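Local coordinates for ABC sugar transporter, periplasmic sugar binding protein (Legionella pneumophila subsp. pneumophila, PDB 3ROT) that probably binds a carbohydrate in the periplasm and delivers it to an ABC transporter for uptake, as other solute-binding proteins of its family do, at residues Glu125-Ala130 with Gln220-Asp225. Numbering follows the deposited sequence.
Sequences ELTPSA and QVYSFD
The end of helix 112-126 and Thr127, the first residue of the type I turn Thr127-Ala130, meet the start of strand 220-224, with the CA atoms of Thr127 and Gln220 7.2 Å apart. The strand belongs to the five-stranded parallel sheet of one lobe of a two-lobed periplasmic binding protein fold, lying between strands 191-194 and 241-243, and the helix packs on a face of that sheet. Tyr222 reaches from the sheet to the helix end, and its OH forms a short hydrogen bond of 2.6 Å with Thr127 OG1; either hydroxyl could be the donor. OG1 arrives at the ring edge, in the ring plane, and lies beside its own backbone N (chi1 -59°). That rotation turns the methyl CG2 of Thr127 anti to the backbone N and onto Gln220 CG at 3.8 Å; Thr127 OG1 also touches Gln220 CB at 3.4 Å. Leu126 comes to the CE1 side of the ring edge, across the hydroxyl from Thr127 OG1: its CB lies 3.4 Å from Tyr222 OH, and its CD1 is in looser apolar contact with CE1 of the tyrosine at 4.3 Å. Ile191 touches both Thr127 and Tyr222, and Tyr241 touches both Leu126 and Tyr222, so neighbouring strands on the two flanks of 220-224 help enclose the phenol. Asn240 ND2 bonds to Tyr222 OH and also to Gln220 OE1, giving the buried phenol oxygen a second polar partner and tying both strand residues to the segment before strand 241-243. Gln220 bends at chi2 (-53°), and its aliphatic part, rather than its amide, faces the threonine. Within the turn, Ala130 N donates to Thr127 O at 3.0 Å.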
ATOM      1  N   GLU A 125      -9.721  15.508 -24.399  1.00 29.88           N
ATOM      2  CA  GLU A 125     -11.145  15.647 -24.682  1.00 28.79           C
ATOM      3  C   GLU A 125     -11.848  16.172 -23.431  1.00 27.31           C
ATOM      4  O   GLU A 125     -12.605  17.142 -23.482  1.00 24.31           O
ATOM      5  CB  GLU A 125     -11.748  14.296 -25.067  1.00 31.16           C
ATOM      6  CG  GLU A 125     -13.226  14.348 -25.395  1.00 39.20           C
ATOM      7  CD  GLU A 125     -13.872  12.970 -25.426  1.00 43.70           C
ATOM      8  OE1 GLU A 125     -13.257  12.033 -25.975  1.00 45.10           O
ATOM      9  OE2 GLU A 125     -15.003  12.828 -24.905  1.00 46.46           O
ATOM     10  N   LEU A 126     -11.588  15.519 -22.304  1.00 26.31           N
ATOM     11  CA  LEU A 126     -12.204  15.893 -21.043  1.00 24.43           C
ATOM     12  C   LEU A 126     -11.621  17.154 -20.414  1.00 25.66           C
ATOM     13  O   LEU A 126     -12.288  17.810 -19.619  1.00 25.30           O
ATOM     14  CB  LEU A 126     -12.106  14.724 -20.055  1.00 26.47           C
ATOM     15  CG  LEU A 126     -12.769  13.428 -20.539  1.00 26.15           C
ATOM     16  CD1 LEU A 126     -12.659  12.363 -19.452  1.00 26.66           C
ATOM     17  CD2 LEU A 126     -14.229  13.684 -20.881  1.00 27.45           C
ATOM     18  N   THR A 127     -10.384  17.492 -20.770  1.00 23.42           N
ATOM     19  CA  THR A 127      -9.729  18.681 -20.231  1.00 25.53           C
ATOM     20  C   THR A 127      -9.269  19.610 -21.369  1.00 27.88           C
ATOM     21  O   THR A 127      -8.072  19.734 -21.644  1.00 26.02           O
ATOM     22  CB  THR A 127      -8.517  18.292 -19.346  1.00 25.94           C
ATOM     23  OG1 THR A 127      -8.961  17.451 -18.264  1.00 25.34           O
ATOM     24  CG2 THR A 127      -7.855  19.532 -18.765  1.00 26.95           C
ATOM     25  N   PRO A 128     -10.228  20.264 -22.049  1.00 29.62           N
ATOM     26  CA  PRO A 128      -9.977  21.191 -23.164  1.00 32.70           C
ATOM     27  C   PRO A 128      -9.078  22.359 -22.775  1.00 33.75           C
ATOM     28  O   PRO A 128      -8.339  22.889 -23.601  1.00 35.36           O
ATOM     29  CB  PRO A 128     -11.379  21.667 -23.541  1.00 32.28           C
ATOM     30  CG  PRO A 128     -12.236  20.511 -23.181  1.00 33.88           C
ATOM     31  CD  PRO A 128     -11.677  20.097 -21.839  1.00 30.74           C
ATOM     32  N   SER A 129      -9.153  22.758 -21.510  1.00 32.89           N
ATOM     33  CA  SER A 129      -8.357  23.868 -21.000  1.00 32.14           C
ATOM     34  C   SER A 129      -6.897  23.485 -20.738  1.00 32.30           C
ATOM     35  O   SER A 129      -6.136  24.276 -20.186  1.00 33.85           O
ATOM     36  CB  SER A 129      -8.982  24.393 -19.706  1.00 31.91           C
ATOM     37  OG  SER A 129      -8.949  23.396 -18.690  1.00 31.45           O
ATOM     38  N   ALA A 130      -6.511  22.273 -21.132  1.00 33.45           N
ATOM     39  CA  ALA A 130      -5.145  21.780 -20.930  1.00 35.50           C
ATOM     40  C   ALA A 130      -4.048  22.802 -21.271  1.00 37.84           C
ATOM     41  O   ALA A 130      -3.999  23.329 -22.385  1.00 37.80           O
ATOM     42  CB  ALA A 130      -4.933  20.500 -21.747  1.00 34.82           C
ATOM     43  N   GLN A 220      -6.468  18.275 -13.086  1.00 27.14           N
ATOM     44  CA  GLN A 220      -7.299  17.222 -13.647  1.00 24.56           C
ATOM     45  C   GLN A 220      -6.401  16.008 -13.671  1.00 25.09           C
ATOM     46  O   GLN A 220      -5.285  16.079 -14.185  1.00 24.18           O
ATOM     47  CB  GLN A 220      -7.752  17.603 -15.054  1.00 26.97           C
ATOM     48  CG  GLN A 220      -8.560  18.867 -15.039  1.00 31.35           C
ATOM     49  CD  GLN A 220      -9.707  18.780 -14.058  1.00 34.01           C
ATOM     50  OE1 GLN A 220     -10.694  18.093 -14.307  1.00 38.55           O
ATOM     51  NE2 GLN A 220      -9.576  19.464 -12.927  1.00 37.02           N
ATOM     52  N   VAL A 221      -6.892  14.900 -13.119  1.00 20.81           N
ATOM     53  CA  VAL A 221      -6.096  13.694 -12.991  1.00 20.42           C
ATOM     54  C   VAL A 221      -6.524  12.473 -13.811  1.00 20.39           C
ATOM     55  O   VAL A 221      -7.707  12.128 -13.900  1.00 19.78           O
ATOM     56  CB  VAL A 221      -6.018  13.291 -11.495  1.00 18.92           C
ATOM     57  CG1 VAL A 221      -5.110  12.075 -11.318  1.00 17.87           C
ATOM     58  CG2 VAL A 221      -5.512  14.477 -10.675  1.00 20.62           C
ATOM     59  N   TYR A 222      -5.529  11.815 -14.389  1.00 19.21           N
ATOM     60  CA  TYR A 222      -5.745  10.635 -15.216  1.00 22.33           C
ATOM     61  C   TYR A 222      -4.852   9.509 -14.718  1.00 21.17           C
ATOM     62  O   TYR A 222      -3.731   9.748 -14.266  1.00 22.45           O
ATOM     63  CB  TYR A 222      -5.439  10.988 -16.676  1.00 20.35           C
ATOM     64  CG  TYR A 222      -6.390  12.040 -17.188  1.00 21.42           C
ATOM     65  CD1 TYR A 222      -7.604  11.680 -17.768  1.00 22.16           C
ATOM     66  CD2 TYR A 222      -6.132  13.403 -16.989  1.00 23.94           C
ATOM     67  CE1 TYR A 222      -8.540  12.633 -18.131  1.00 23.54           C
ATOM     68  CE2 TYR A 222      -7.072  14.376 -17.356  1.00 23.76           C
ATOM     69  CZ  TYR A 222      -8.274  13.974 -17.924  1.00 24.17           C
ATOM     70  OH  TYR A 222      -9.217  14.895 -18.285  1.00 27.63           O
ATOM     71  N   SER A 223      -5.335   8.278 -14.799  1.00 19.71           N
ATOM     72  CA  SER A 223      -4.531   7.176 -14.297  1.00 21.90           C
ATOM     73  C   SER A 223      -4.786   5.827 -14.978  1.00 21.49           C
ATOM     74  O   SER A 223      -5.542   5.725 -15.951  1.00 21.48           O
ATOM     75  CB  SER A 223      -4.753   7.045 -12.780  1.00 20.80           C
ATOM     76  OG  SER A 223      -3.767   6.224 -12.185  1.00 23.31           O
ATOM     77  N   PHE A 224      -4.134   4.803 -14.439  1.00 21.66           N
ATOM     78  CA  PHE A 224      -4.265   3.434 -14.919  1.00 21.14           C
ATOM     79  C   PHE A 224      -4.680   2.553 -13.749  1.00 20.67           C
ATOM     80  O   PHE A 224      -4.188   2.721 -12.636  1.00 20.24           O
ATOM     81  CB  PHE A 224      -2.927   2.920 -15.454  1.00 23.02           C
ATOM     82  CG  PHE A 224      -2.551   3.474 -16.799  1.00 27.50           C
ATOM     83  CD1 PHE A 224      -2.672   2.692 -17.943  1.00 30.03           C
ATOM     84  CD2 PHE A 224      -2.078   4.774 -16.924  1.00 29.94           C
ATOM     85  CE1 PHE A 224      -2.327   3.195 -19.196  1.00 31.82           C
ATOM     86  CE2 PHE A 224      -1.731   5.285 -18.173  1.00 34.20           C
ATOM     87  CZ  PHE A 224      -1.858   4.488 -19.313  1.00 30.96           C
ATOM     88  N   ASP A 225      -5.589   1.624 -14.020  1.00 22.26           N
ATOM     89  CA  ASP A 225      -6.063   0.649 -13.042  1.00 22.66           C
ATOM     90  C   ASP A 225      -7.099   1.171 -12.074  1.00 22.47           C
ATOM     91  O   ASP A 225      -6.820   2.058 -11.265  1.00 21.14           O
ATOM     92  CB  ASP A 225      -4.885   0.066 -12.263  1.00 21.29           C
ATOM     93  CG  ASP A 225      -3.742  -0.355 -13.172  1.00 26.81           C
ATOM     94  OD1 ASP A 225      -4.018  -0.892 -14.268  1.00 25.77           O
ATOM     95  OD2 ASP A 225      -2.573  -0.156 -12.783  1.00 25.79           O
TER